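Local coordinates for protein L-asparagine oxygenase (Streptomyces coelicolor, PDB 2OG5) that catalyses the iron(II)- and 2-oxoglutarate-dependent 3-hydroxylation of L-asparagine to (2S,3S)-3-hydroxyasparagine, a building block of the calcium-dependent lipopeptide antibiotic, at residues 157-162 with 324-329; 174-179 with 311-316; 190-195 with 304-309; 206-211 with 289-294. All blocks are in the same frame, centred on the assembly; numbering follows the deposited sequence.

Contact 1: 157-162 with 324-329; sequences DVVPVP and DRWLQR
One carboxylate oxygen, OD1 of D157, gathers two donors from the opposing strand. The amide NE2 of Q328 meets it nearly head-on at 2.8 Å, the amide and carboxylate planes only 11° apart. The indole NE1 of W326 arrives 2.9 Å from OD1 at the edge of its ring, but from above the carboxylate plane, so the two bonds reach the oxygen from different directions and together fix the turn of the carboxylate. S121 holds the other oxygen, OD2. Next along the ladder, V158 and L327 form an antiparallel hydrogen-bonded pair, V158 N to L327 O at 2.8 Å and L327 N to V158 O at 3.1 Å. On the face these two share, CB of V158 packs 3.9 Å from CB of L327, and CG2 of V158 leans on CB of R329. Past the last bridge, CG1 of V159 lies alongside the pyrrole part of the indole, 3.4 Å from CD1 of W326, and P160 rests its CG on CB of D324. This ladder belongs to the jelly-roll core of the iron(II)/2-oxoglutarate oxygenases; R325, just before strand 326-333, binds 2-oxoglutarate, and R329 on that strand, its NH2 bonded to Q156, binds the substrate asparagine.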
loop_
_atom_site.group_PDB
_atom_site.type_symbol
_atom_site.label_atom_id
_atom_site.label_comp_id
_atom_site.label_asym_id
_atom_site.label_seq_id
_atom_site.Cartn_x
_atom_site.Cartn_y
_atom_site.Cartn_z
ATOM N N ASP A 157 -1.590 10.477 3.946
ATOM C CA ASP A 157 -2.923 10.290 4.497
ATOM C C ASP A 157 -3.887 9.778 3.447
ATOM O O ASP A 157 -3.852 10.198 2.276
ATOM C CB ASP A 157 -3.471 11.600 5.072
ATOM C CG ASP A 157 -2.715 12.066 6.298
ATOM O OD1 ASP A 157 -2.384 11.233 7.155
ATOM O OD2 ASP A 157 -2.466 13.285 6.432
ATOM N N VAL A 158 -4.743 8.849 3.864
ATOM C CA VAL A 158 -5.853 8.388 3.036
ATOM C C VAL A 158 -7.129 8.853 3.746
ATOM O O VAL A 158 -7.543 8.260 4.754
ATOM C CB VAL A 158 -5.812 6.871 2.849
ATOM C CG1 VAL A 158 -6.919 6.413 1.905
ATOM C CG2 VAL A 158 -4.437 6.438 2.313
ATOM N N VAL A 159 -7.715 9.950 3.250
ATOM C CA VAL A 159 -8.852 10.627 3.883
ATOM C C VAL A 159 -9.744 11.217 2.802
ATOM O O VAL A 159 -9.242 11.687 1.778
ATOM C CB VAL A 159 -8.396 11.759 4.840
ATOM C CG1 VAL A 159 -7.590 11.190 6.004
ATOM C CG2 VAL A 159 -7.566 12.816 4.097
ATOM N N PRO A 160 -11.068 11.185 3.007
ATOM C CA PRO A 160 -11.949 11.722 1.969
ATOM C C PRO A 160 -11.973 13.243 1.954
ATOM O O PRO A 160 -12.010 13.861 3.012
ATOM C CB PRO A 160 -13.317 11.163 2.366
ATOM C CG PRO A 160 -13.245 11.037 3.855
ATOM C CD PRO A 160 -11.823 10.640 4.153
ATOM N N VAL A 161 -11.980 13.835 0.757
ATOM C CA VAL A 161 -11.944 15.286 0.595
ATOM C C VAL A 161 -13.178 15.763 -0.174
ATOM O O VAL A 161 -13.475 15.218 -1.241
ATOM C CB VAL A 161 -10.692 15.704 -0.187
ATOM C CG1 VAL A 161 -10.651 17.208 -0.386
ATOM C CG2 VAL A 161 -9.422 15.224 0.532
ATOM N N PRO A 162 -13.895 16.776 0.357
ATOM C CA PRO A 162 -15.055 17.312 -0.362
ATOM C C PRO A 162 -14.729 17.731 -1.788
ATOM O O PRO A 162 -13.739 18.418 -2.021
ATOM C CB PRO A 162 -15.462 18.522 0.482
ATOM C CG PRO A 162 -14.983 18.205 1.840
ATOM C CD PRO A 162 -13.709 17.450 1.652
ATOM N N ASP A 324 -14.396 10.921 9.898
ATOM C CA ASP A 324 -14.254 9.957 8.808
ATOM C C ASP A 324 -13.008 9.075 8.885
ATOM O O ASP A 324 -12.062 9.349 9.623
ATOM C CB ASP A 324 -14.262 10.671 7.448
ATOM C CG ASP A 324 -15.633 11.200 7.069
ATOM O OD1 ASP A 324 -16.580 10.382 6.973
ATOM O OD2 ASP A 324 -15.746 12.415 6.828
ATOM N N ARG A 325 -13.075 8.001 8.098
ATOM C CA ARG A 325 -11.980 7.063 7.845
ATOM C C ARG A 325 -10.645 7.778 7.673
ATOM O O ARG A 325 -10.557 8.711 6.892
ATOM C CB ARG A 325 -12.320 6.307 6.552
ATOM C CG ARG A 325 -11.432 5.135 6.173
ATOM C CD ARG A 325 -11.987 4.501 4.889
ATOM N NE ARG A 325 -11.397 3.214 4.516
ATOM C CZ ARG A 325 -10.473 3.039 3.575
ATOM N NH1 ARG A 325 -9.961 4.068 2.907
ATOM N NH2 ARG A 325 -10.038 1.824 3.312
ATOM N N TRP A 326 -9.612 7.311 8.368
ATOM C CA TRP A 326 -8.271 7.893 8.279
ATOM C C TRP A 326 -7.259 6.756 8.299
ATOM O O TRP A 326 -7.098 6.094 9.335
ATOM C CB TRP A 326 -8.013 8.834 9.459
ATOM C CG TRP A 326 -6.748 9.652 9.384
ATOM C CD1 TRP A 326 -5.767 9.593 8.421
ATOM C CD2 TRP A 326 -6.311 10.636 10.331
ATOM N NE1 TRP A 326 -4.777 10.490 8.706
ATOM C CE2 TRP A 326 -5.077 11.140 9.871
ATOM C CE3 TRP A 326 -6.853 11.156 11.515
ATOM C CZ2 TRP A 326 -4.376 12.131 10.549
ATOM C CZ3 TRP A 326 -6.142 12.147 12.195
ATOM C CH2 TRP A 326 -4.917 12.618 11.705
ATOM N N LEU A 327 -6.607 6.510 7.165
ATOM C CA LEU A 327 -5.452 5.607 7.118
ATOM C C LEU A 327 -4.215 6.430 6.836
ATOM O O LEU A 327 -4.297 7.510 6.257
ATOM C CB LEU A 327 -5.573 4.544 6.020
ATOM C CG LEU A 327 -6.918 3.893 5.768
ATOM C CD1 LEU A 327 -6.843 2.897 4.608
ATOM C CD2 LEU A 327 -7.462 3.214 7.024
ATOM N N GLN A 328 -3.060 5.910 7.239
ATOM C CA GLN A 328 -1.786 6.421 6.746
ATOM C C GLN A 328 -1.073 5.315 5.969
ATOM O O GLN A 328 -1.153 4.134 6.318
ATOM C CB GLN A 328 -0.941 6.997 7.877
ATOM C CG GLN A 328 -1.559 8.302 8.374
ATOM C CD GLN A 328 -0.755 9.037 9.416
ATOM O OE1 GLN A 328 -0.114 8.431 10.287
ATOM N NE2 GLN A 328 -0.815 10.366 9.359
ATOM N N ARG A 329 -0.424 5.722 4.883
ATOM C CA ARG A 329 0.130 4.810 3.916
ATOM C C ARG A 329 1.617 5.058 3.723
ATOM O O ARG A 329 2.064 6.195 3.587
ATOM C CB ARG A 329 -0.580 4.992 2.575
ATOM C CG ARG A 329 -0.137 3.990 1.521
ATOM C CD ARG A 329 -0.872 4.201 0.243
ATOM N NE ARG A 329 -0.524 5.478 -0.355
ATOM C CZ ARG A 329 -1.154 6.015 -1.392
ATOM N NH1 ARG A 329 -2.179 5.397 -1.951
ATOM N NH2 ARG A 329 -0.762 7.196 -1.850
#

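Contact 2: 174-179 with 311-316; sequences TLLTFH and HGRTEF. With NA (sodium ion), chain B.
Strands 176-179 and 311-313 run almost exactly antiparallel, with hydrogen-bonded pairs L176-R313 and H179-H311 whose register slips by one residue, a beta bulge. At the bulge H311 O receives the N-H of H179, while CA of F178 also comes within 3.3 Å of the same oxygen H311 O. The imidazoles of H179 and H311 rise on one face of the ladder. In both, CG sits between the backbone N and the carbonyl carbon (chi1 62° and 69°), which turns the rings together over the strands, obliquely with planes 53° apart. Their NE2 atoms share the sodium ion, 2.4 Å from H179 NE2 and 2.1 Å from H311 NE2. The far nitrogen of the first ring, H179 ND1, gives a nearly straight bond to T177 O, in the plane of both the ring and the carbonyl, which fixes the rotation of the imidazole. Waters 3, 4 and 5 and E181 complete the site, where sodium occupies the position of the catalytic iron in the facial triad of this family. Further along, the bent chain of R313 lays one face of its guanidinium over CB of L176, while NH1 reaches T174 O at 2.8 Å and also T314 O; water 1 links NH2 of R313 to T174 O. At the outer end water 2 joins L175 N to the carboxylate of E315, whose other oxygen pairs with R204. Strand 176-179 is the edge of a four-stranded antiparallel sheet, and strand 309-313 continues it to strand 207-211, where G312 bonds to R208 and F178 packs on R208.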
loop_
_atom_site.group_PDB
_atom_site.type_symbol
_atom_site.label_atom_id
_atom_site.label_comp_id
_atom_site.label_asym_id
_atom_site.label_seq_id
_atom_site.Cartn_x
_atom_site.Cartn_y
_atom_site.Cartn_z
ATOM N N THR A 174 -15.959 7.169 -3.998
ATOM C CA THR A 174 -16.629 6.292 -4.936
ATOM C C THR A 174 -15.835 4.986 -4.991
ATOM O O THR A 174 -14.712 4.911 -4.503
ATOM C CB THR A 174 -16.707 6.931 -6.328
ATOM O OG1 THR A 174 -17.540 6.131 -7.178
ATOM C CG2 THR A 174 -15.329 7.055 -6.934
ATOM N N LEU A 175 -16.414 3.953 -5.575
ATOM C CA LEU A 175 -15.710 2.685 -5.702
ATOM C C LEU A 175 -14.341 2.895 -6.357
ATOM O O LEU A 175 -14.242 3.492 -7.438
ATOM C CB LEU A 175 -16.552 1.688 -6.498
ATOM C CG LEU A 175 -15.983 0.267 -6.571
ATOM C CD1 LEU A 175 -17.101 -0.758 -6.650
ATOM C CD2 LEU A 175 -15.034 0.112 -7.746
ATOM N N LEU A 176 -13.298 2.402 -5.685
ATOM C CA LEU A 176 -11.928 2.498 -6.159
ATOM C C LEU A 176 -11.602 1.184 -6.852
ATOM O O LEU A 176 -11.530 0.133 -6.211
ATOM C CB LEU A 176 -10.984 2.722 -4.987
ATOM C CG LEU A 176 -9.495 2.802 -5.306
ATOM C CD1 LEU A 176 -9.184 4.031 -6.159
ATOM C CD2 LEU A 176 -8.666 2.814 -4.030
ATOM N N THR A 177 -11.428 1.245 -8.170
ATOM C CA THR A 177 -11.254 0.046 -8.996
ATOM C C THR A 177 -9.906 -0.632 -8.729
ATOM O O THR A 177 -8.910 0.042 -8.435
ATOM C CB THR A 177 -11.421 0.364 -10.522
ATOM O OG1 THR A 177 -10.910 -0.713 -11.315
ATOM C CG2 THR A 177 -10.694 1.618 -10.914
ATOM N N PHE A 178 -9.885 -1.961 -8.848
ATOM C CA PHE A 178 -8.687 -2.765 -8.576
ATOM C C PHE A 178 -7.480 -2.319 -9.381
ATOM O O PHE A 178 -7.572 -2.093 -10.589
ATOM C CB PHE A 178 -8.938 -4.249 -8.875
ATOM C CG PHE A 178 -9.798 -4.939 -7.851
ATOM C CD1 PHE A 178 -9.357 -5.125 -6.545
ATOM C CD2 PHE A 178 -11.048 -5.431 -8.208
ATOM C CE1 PHE A 178 -10.163 -5.774 -5.608
ATOM C CE2 PHE A 178 -11.852 -6.081 -7.276
ATOM C CZ PHE A 178 -11.406 -6.258 -5.985
ATOM N N HIS A 179 -6.337 -2.238 -8.700
ATOM C CA HIS A 179 -5.088 -1.858 -9.338
ATOM C C HIS A 179 -3.890 -2.279 -8.501
ATOM O O HIS A 179 -3.975 -2.397 -7.276
ATOM C CB HIS A 179 -5.035 -0.339 -9.551
ATOM C CG HIS A 179 -5.080 0.452 -8.280
ATOM N ND1 HIS A 179 -6.245 0.666 -7.571
ATOM C CD2 HIS A 179 -4.100 1.072 -7.582
ATOM C CE1 HIS A 179 -5.977 1.379 -6.492
ATOM N NE2 HIS A 179 -4.682 1.640 -6.475
ATOM N N HIS A 311 -5.424 -4.005 -5.317
ATOM C CA HIS A 311 -6.350 -3.561 -4.277
ATOM C C HIS A 311 -7.307 -2.514 -4.801
ATOM O O HIS A 311 -7.074 -1.863 -5.823
ATOM C CB HIS A 311 -5.593 -3.052 -3.044
ATOM C CG HIS A 311 -4.862 -1.769 -3.265
ATOM N ND1 HIS A 311 -3.608 -1.715 -3.843
ATOM C CD2 HIS A 311 -5.204 -0.489 -2.983
ATOM C CE1 HIS A 311 -3.211 -0.458 -3.903
ATOM N NE2 HIS A 311 -4.161 0.307 -3.395
ATOM N N GLY A 312 -8.406 -2.387 -4.071
ATOM C CA GLY A 312 -9.446 -1.410 -4.336
ATOM C C GLY A 312 -10.170 -1.095 -3.043
ATOM O O GLY A 312 -9.693 -1.414 -1.954
ATOM N N ARG A 313 -11.306 -0.432 -3.158
ATOM C CA ARG A 313 -12.038 0.020 -1.994
ATOM C C ARG A 313 -13.488 0.208 -2.361
ATOM O O ARG A 313 -13.798 0.725 -3.431
ATOM C CB ARG A 313 -11.492 1.351 -1.475
ATOM C CG ARG A 313 -11.879 1.596 -0.019
ATOM C CD ARG A 313 -12.380 3.006 0.270
ATOM N NE ARG A 313 -11.710 4.013 -0.536
ATOM C CZ ARG A 313 -12.250 4.637 -1.584
ATOM N NH1 ARG A 313 -13.501 4.383 -1.982
ATOM N NH2 ARG A 313 -11.521 5.519 -2.257
ATOM N N THR A 314 -14.383 -0.171 -1.454
ATOM C CA THR A 314 -15.810 0.042 -1.684
ATOM C C THR A 314 -16.184 1.519 -1.560
ATOM O O THR A 314 -15.458 2.318 -0.967
ATOM C CB THR A 314 -16.651 -0.750 -0.676
ATOM O OG1 THR A 314 -16.320 -0.324 0.647
ATOM C CG2 THR A 314 -16.396 -2.237 -0.813
ATOM N N GLU A 315 -17.338 1.866 -2.119
ATOM C CA GLU A 315 -17.889 3.213 -2.032
ATOM C C GLU A 315 -18.424 3.490 -0.628
ATOM O O GLU A 315 -18.931 2.583 0.043
ATOM C CB GLU A 315 -18.997 3.340 -3.078
ATOM C CG GLU A 315 -19.970 4.485 -2.957
ATOM C CD GLU A 315 -21.146 4.284 -3.898
ATOM O OE1 GLU A 315 -22.243 3.912 -3.434
ATOM O OE2 GLU A 315 -20.960 4.465 -5.114
ATOM N N PHE A 316 -18.316 4.737 -0.187
ATOM C CA PHE A 316 -18.904 5.167 1.080
ATOM C C PHE A 316 -19.292 6.626 1.017
ATOM O O PHE A 316 -18.893 7.334 0.096
ATOM C CB PHE A 316 -17.986 4.863 2.271
ATOM C CG PHE A 316 -16.701 5.646 2.298
ATOM C CD1 PHE A 316 -16.485 6.618 3.263
ATOM C CD2 PHE A 316 -15.683 5.368 1.392
ATOM C CE1 PHE A 316 -15.301 7.325 3.306
ATOM C CE2 PHE A 316 -14.486 6.069 1.438
ATOM C CZ PHE A 316 -14.294 7.039 2.397
HETATM NA NA NA B . -3.724 2.159 -4.296
HETATM O O HOH W 1 -12.468 6.492 -4.980
HETATM O O HOH W 2 -19.116 3.886 -6.677
HETATM O O HOH W 3 -3.563 4.005 -4.923
HETATM O O HOH W 4 -5.332 2.986 -3.356
HETATM O O HOH W 5 -3.273 2.797 -1.874
#

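Contact 3: 190-195 with 304-309; sequences DFVMLL and VDNRVT
R307 folds back over D190, just before strand 191-196. From CB the chain bends at chi2 (84°), bringing CD to within 3.5 Å of D190 OD1, and a second bend, at chi3 (56°), swings NE and one face of the guanidinium over CB of D190. NE gives its N-H to D305 OD1 at 2.8 Å, a salt bridge in the guanidinium plane. The backbone N of R307 reaches that same oxygen from the other face of the carboxylate, closing an Asx turn, and S94 takes the second oxygen of D305. At the tip, NH2 passes 3.5 Å from CZ of F191, while NH1 remains 4.1 Å from D190 OD1, beyond a salt bridge; D190 OD2 is held by T334. This turn ends an antiparallel pairing in the larger sheet of the jelly roll, in which V192 and V304 exchange two backbone bonds. F191 and D305 form the non-hydrogen-bonded pair beside it, the F191 ring lying obliquely with CE1 3.9 Å from CG of D305. Opposite V332, D190 and F191 make a classic beta bulge. N306 N donates to D190 O at 2.8 Å, and its side chain bonds P189 O and the N of the metal ligand E181.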
loop_
_atom_site.group_PDB
_atom_site.type_symbol
_atom_site.label_atom_id
_atom_site.label_comp_id
_atom_site.label_asym_id
_atom_site.label_seq_id
_atom_site.Cartn_x
_atom_site.Cartn_y
_atom_site.Cartn_z
ATOM N N ASP A 190 6.885 -2.318 -3.861
ATOM C CA ASP A 190 6.853 -3.772 -3.693
ATOM C C ASP A 190 5.802 -4.172 -2.671
ATOM O O ASP A 190 5.071 -5.140 -2.891
ATOM C CB ASP A 190 8.241 -4.267 -3.340
ATOM C CG ASP A 190 9.233 -3.966 -4.450
ATOM O OD1 ASP A 190 9.056 -4.492 -5.566
ATOM O OD2 ASP A 190 10.158 -3.149 -4.237
ATOM N N PHE A 191 5.708 -3.420 -1.574
ATOM C CA PHE A 191 4.593 -3.546 -0.624
ATOM C C PHE A 191 3.920 -2.201 -0.434
ATOM O O PHE A 191 4.590 -1.159 -0.457
ATOM C CB PHE A 191 5.039 -4.077 0.744
ATOM C CG PHE A 191 5.724 -5.405 0.685
ATOM C CD1 PHE A 191 4.994 -6.585 0.587
ATOM C CD2 PHE A 191 7.100 -5.486 0.753
ATOM C CE1 PHE A 191 5.631 -7.802 0.520
ATOM C CE2 PHE A 191 7.743 -6.716 0.700
ATOM C CZ PHE A 191 7.001 -7.871 0.568
ATOM N N VAL A 192 2.606 -2.234 -0.207
ATOM C CA VAL A 192 1.844 -1.063 0.210
ATOM C C VAL A 192 1.301 -1.342 1.605
ATOM O O VAL A 192 0.640 -2.364 1.819
ATOM C CB VAL A 192 0.668 -0.790 -0.735
ATOM C CG1 VAL A 192 -0.154 0.421 -0.255
ATOM C CG2 VAL A 192 1.181 -0.561 -2.161
ATOM N N MET A 193 1.632 -0.461 2.549
ATOM C CA MET A 193 1.208 -0.592 3.942
ATOM C C MET A 193 0.173 0.459 4.270
ATOM O O MET A 193 0.374 1.638 3.970
ATOM C CB MET A 193 2.405 -0.432 4.878
ATOM C CG MET A 193 3.503 -1.429 4.589
ATOM S SD MET A 193 4.758 -1.488 5.881
ATOM C CE MET A 193 5.399 0.160 5.755
ATOM N N LEU A 194 -0.927 0.023 4.890
ATOM C CA LEU A 194 -2.012 0.899 5.289
ATOM C C LEU A 194 -2.277 0.723 6.781
ATOM O O LEU A 194 -2.721 -0.353 7.208
ATOM C CB LEU A 194 -3.267 0.532 4.513
ATOM C CG LEU A 194 -3.213 0.761 3.004
ATOM C CD1 LEU A 194 -4.402 0.083 2.320
ATOM C CD2 LEU A 194 -3.185 2.251 2.723
ATOM N N LEU A 195 -1.975 1.758 7.561
ATOM C CA LEU A 195 -2.216 1.751 9.007
ATOM C C LEU A 195 -3.498 2.518 9.294
ATOM O O LEU A 195 -3.627 3.683 8.917
ATOM C CB LEU A 195 -1.047 2.399 9.754
ATOM C CG LEU A 195 -1.157 2.549 11.273
ATOM C CD1 LEU A 195 -1.206 1.177 11.966
ATOM C CD2 LEU A 195 -0.014 3.409 11.797
ATOM N N VAL A 304 0.075 -5.169 1.723
ATOM C CA VAL A 304 -0.283 -5.793 0.457
ATOM C C VAL A 304 0.989 -5.998 -0.374
ATOM O O VAL A 304 1.793 -5.086 -0.516
ATOM C CB VAL A 304 -1.267 -4.899 -0.318
ATOM C CG1 VAL A 304 -1.660 -5.532 -1.633
ATOM C CG2 VAL A 304 -2.523 -4.595 0.543
ATOM N N ASP A 305 1.192 -7.214 -0.861
ATOM C CA ASP A 305 2.290 -7.523 -1.762
ATOM C C ASP A 305 1.890 -7.078 -3.154
ATOM O O ASP A 305 1.111 -7.733 -3.843
ATOM C CB ASP A 305 2.593 -9.018 -1.721
ATOM C CG ASP A 305 3.805 -9.392 -2.550
ATOM O OD1 ASP A 305 4.169 -8.591 -3.443
ATOM O OD2 ASP A 305 4.379 -10.491 -2.329
ATOM N N ASN A 306 2.423 -5.935 -3.559
ATOM C CA ASN A 306 2.038 -5.275 -4.796
ATOM C C ASN A 306 2.573 -5.957 -6.043
ATOM O O ASN A 306 2.220 -5.542 -7.161
ATOM C CB ASN A 306 2.517 -3.813 -4.756
ATOM C CG ASN A 306 1.854 -2.932 -5.811
ATOM O OD1 ASN A 306 0.626 -2.971 -5.995
ATOM N ND2 ASN A 306 2.656 -2.102 -6.482
ATOM N N ARG A 307 3.416 -6.978 -5.876
ATOM C CA ARG A 307 3.878 -7.782 -7.022
ATOM C C ARG A 307 2.800 -8.765 -7.489
ATOM O O ARG A 307 2.757 -9.113 -8.675
ATOM C CB ARG A 307 5.128 -8.606 -6.674
ATOM C CG ARG A 307 6.479 -7.904 -6.741
ATOM C CD ARG A 307 6.827 -7.143 -5.492
ATOM N NE ARG A 307 6.812 -7.951 -4.276
ATOM C CZ ARG A 307 7.868 -8.512 -3.690
ATOM N NH1 ARG A 307 9.092 -8.347 -4.158
ATOM N NH2 ARG A 307 7.700 -9.234 -2.596
ATOM N N VAL A 308 1.945 -9.214 -6.566
ATOM C CA VAL A 308 0.995 -10.294 -6.845
ATOM C C VAL A 308 -0.458 -9.958 -6.506
ATOM O O VAL A 308 -1.359 -10.721 -6.853
ATOM C CB VAL A 308 1.377 -11.603 -6.119
ATOM C CG1 VAL A 308 2.656 -12.184 -6.701
ATOM C CG2 VAL A 308 1.488 -11.393 -4.617
ATOM N N THR A 309 -0.695 -8.820 -5.860
ATOM C CA THR A 309 -2.016 -8.492 -5.347
ATOM C C THR A 309 -2.415 -7.088 -5.751
ATOM O O THR A 309 -1.640 -6.148 -5.551
ATOM C CB THR A 309 -2.024 -8.650 -3.813
ATOM O OG1 THR A 309 -1.742 -10.015 -3.511
ATOM C CG2 THR A 309 -3.371 -8.279 -3.180
#

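Contact 4: 206-211 with 289-294; sequences GLRTAC and ATAVTH
H294 and T209 cross at about a right angle, and the imidazole, in the conformer described (one of two), turns its edge to the threonine: NE2 of H294 and OG1 of T209 share a hydrogen bond of 3.1 Å in the ring plane. A chi1 of 61° places the hydroxyl there, setting OG1 between the backbone N and the carbonyl carbon. The same edge also meets L207, whose O lies near the ring plane, 3.2 Å from CD2 of H294. These side chains stand on one face of an antiparallel ladder of L207-H294, R208-T293 and T209-V292, by which strand 292-294 forms one border of the four-stranded sheet in this jelly-roll enzyme. On the other face R208 crosses T293 obliquely. NE of R208 donates to T293 OG1 at 3.1 Å, near the guanidinium plane, while CB of A291 covers one face of the group, 3.5 Å from NH2 of R208. Water 6 bridges that NH2 to A291 O and also bonds T293 OG1; D288 takes NH1 in a salt bridge. Where helix 274-290 gives way to the strand, CB of A210 touches CB of A291, and water 8 connects C211 N with OG1 of T290, also bonded to H286 O.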
loop_
_atom_site.group_PDB
_atom_site.type_symbol
_atom_site.label_atom_id
_atom_site.label_comp_id
_atom_site.label_asym_id
_atom_site.label_seq_id
_atom_site.Cartn_x
_atom_site.Cartn_y
_atom_site.Cartn_z
ATOM N N GLY A 206 -14.617 -0.602 2.831
ATOM C CA GLY A 206 -13.705 -1.702 3.099
ATOM C C GLY A 206 -12.602 -1.749 2.055
ATOM O O GLY A 206 -12.829 -1.480 0.876
ATOM N N LEU A 207 -11.404 -2.088 2.513
ATOM C CA LEU A 207 -10.288 -2.375 1.626
ATOM C C LEU A 207 -10.562 -3.709 0.956
ATOM O O LEU A 207 -10.945 -4.668 1.621
ATOM C CB LEU A 207 -8.999 -2.489 2.436
ATOM C CG LEU A 207 -7.724 -2.950 1.708
ATOM C CD1 LEU A 207 -7.267 -1.929 0.695
ATOM C CD2 LEU A 207 -6.640 -3.241 2.743
ATOM N N ARG A 208 -10.342 -3.774 -0.354
ATOM C CA ARG A 208 -10.465 -5.032 -1.084
ATOM C C ARG A 208 -9.109 -5.408 -1.656
ATOM O O ARG A 208 -8.448 -4.568 -2.275
ATOM C CB ARG A 208 -11.484 -4.918 -2.218
ATOM C CG ARG A 208 -12.899 -4.498 -1.777
ATOM C CD ARG A 208 -13.911 -4.849 -2.859
ATOM N NE ARG A 208 -14.253 -6.273 -2.856
ATOM C CZ ARG A 208 -14.739 -6.942 -3.905
ATOM N NH1 ARG A 208 -14.929 -6.345 -5.072
ATOM N NH2 ARG A 208 -15.040 -8.223 -3.788
ATOM N N THR A 209 -8.682 -6.650 -1.437
ATOM C CA THR A 209 -7.422 -7.148 -2.021
ATOM C C THR A 209 -7.692 -8.431 -2.803
ATOM O O THR A 209 -8.438 -9.287 -2.344
ATOM C CB THR A 209 -6.342 -7.391 -0.937
ATOM O OG1 THR A 209 -6.784 -8.381 -0.007
ATOM C CG2 THR A 209 -6.037 -6.093 -0.187
ATOM N N ALA A 210 -7.100 -8.555 -3.991
ATOM C CA ALA A 210 -7.255 -9.769 -4.801
ATOM C C ALA A 210 -5.915 -10.205 -5.378
ATOM O O ALA A 210 -5.219 -9.416 -6.006
ATOM C CB ALA A 210 -8.246 -9.537 -5.913
ATOM N N CYS A 211 -5.576 -11.471 -5.173
ATOM C CA CYS A 211 -4.258 -11.989 -5.525
ATOM C C CYS A 211 -4.324 -12.813 -6.789
ATOM O O CYS A 211 -5.232 -13.644 -6.957
ATOM C CB CYS A 211 -3.716 -12.822 -4.366
ATOM S SG CYS A 211 -2.007 -13.380 -4.545
ATOM N N ALA A 289 -14.606 -11.839 -7.568
ATOM C CA ALA A 289 -15.118 -13.053 -6.925
ATOM C C ALA A 289 -14.243 -13.548 -5.773
ATOM O O ALA A 289 -14.753 -14.125 -4.801
ATOM C CB ALA A 289 -15.289 -14.165 -7.959
ATOM N N THR A 290 -12.940 -13.310 -5.862
ATOM C CA THR A 290 -11.990 -13.896 -4.920
ATOM C C THR A 290 -11.391 -12.876 -3.950
ATOM O O THR A 290 -10.580 -13.243 -3.101
ATOM C CB THR A 290 -10.842 -14.565 -5.660
ATOM O OG1 THR A 290 -10.106 -13.585 -6.403
ATOM C CG2 THR A 290 -11.374 -15.648 -6.613
ATOM N N ALA A 291 -11.782 -11.609 -4.074
ATOM C CA ALA A 291 -11.208 -10.549 -3.248
ATOM C C ALA A 291 -11.592 -10.733 -1.788
ATOM O O ALA A 291 -12.722 -11.146 -1.480
ATOM C CB ALA A 291 -11.677 -9.190 -3.735
ATOM N N VAL A 292 -10.649 -10.426 -0.895
ATOM C CA VAL A 292 -10.909 -10.368 0.530
ATOM C C VAL A 292 -11.238 -8.914 0.829
ATOM O O VAL A 292 -10.539 -8.007 0.365
ATOM C CB VAL A 292 -9.680 -10.830 1.360
ATOM C CG1 VAL A 292 -9.953 -10.693 2.862
ATOM C CG2 VAL A 292 -9.287 -12.256 1.013
ATOM N N THR A 293 -12.321 -8.679 1.564
ATOM C CA THR A 293 -12.724 -7.337 1.929
ATOM C C THR A 293 -12.571 -7.174 3.417
ATOM O O THR A 293 -13.099 -7.983 4.188
ATOM C CB THR A 293 -14.185 -7.040 1.511
ATOM O OG1 THR A 293 -14.323 -7.267 0.101
ATOM C CG2 THR A 293 -14.571 -5.601 1.822
ATOM N N HIS A 294 -11.853 -6.103 3.791
ATOM C CA HIS A 294 -11.429 -5.785 5.160
ATOM C C HIS A 294 -11.958 -4.389 5.575
ATOM O O HIS A 294 -11.593 -3.407 4.927
ATOM C CB HIS A 294 -9.875 -5.708 5.257
ATOM C CG HIS A 294 -9.109 -6.633 4.344
ATOM N ND1 HIS A 294 -8.407 -7.724 4.814
ATOM C CD2 HIS A 294 -8.864 -6.582 3.012
ATOM C CE1 HIS A 294 -7.802 -8.327 3.806
ATOM N NE2 HIS A 294 -8.058 -7.651 2.701
HETATM O O HOH W 6 -14.866 -9.581 -0.991
HETATM O O HOH W 7 -7.248 -12.783 -2.504
HETATM O O HOH W 8 -7.964 -13.017 -4.959
#

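In the fold
Contacts 2 and 4, with centres about 10 Å apart, are steps in one four-stranded sheet: strand 309-313 joins strand 207-211, and just beyond it T314 OG1 lies 2.8 Å from G206 N. Contacts 1 and 3, centres about 18 Å apart, share the larger sheet, where Q328 O lies 2.8 Å from L195 N. Residues of both sheets reach the metal site: contact 2 supplies two ligands, and the R329 side chain of contact 1 comes within about 4 Å of the sodium. R325 of contact 1, which binds 2-oxoglutarate, packs its NH1, in the conformer described, 3.7 Å from R313 CD of contact 2. V192 of contact 3 and L207 of contact 4 stand farther back, their side chains about 6 and 7 Å from the ion.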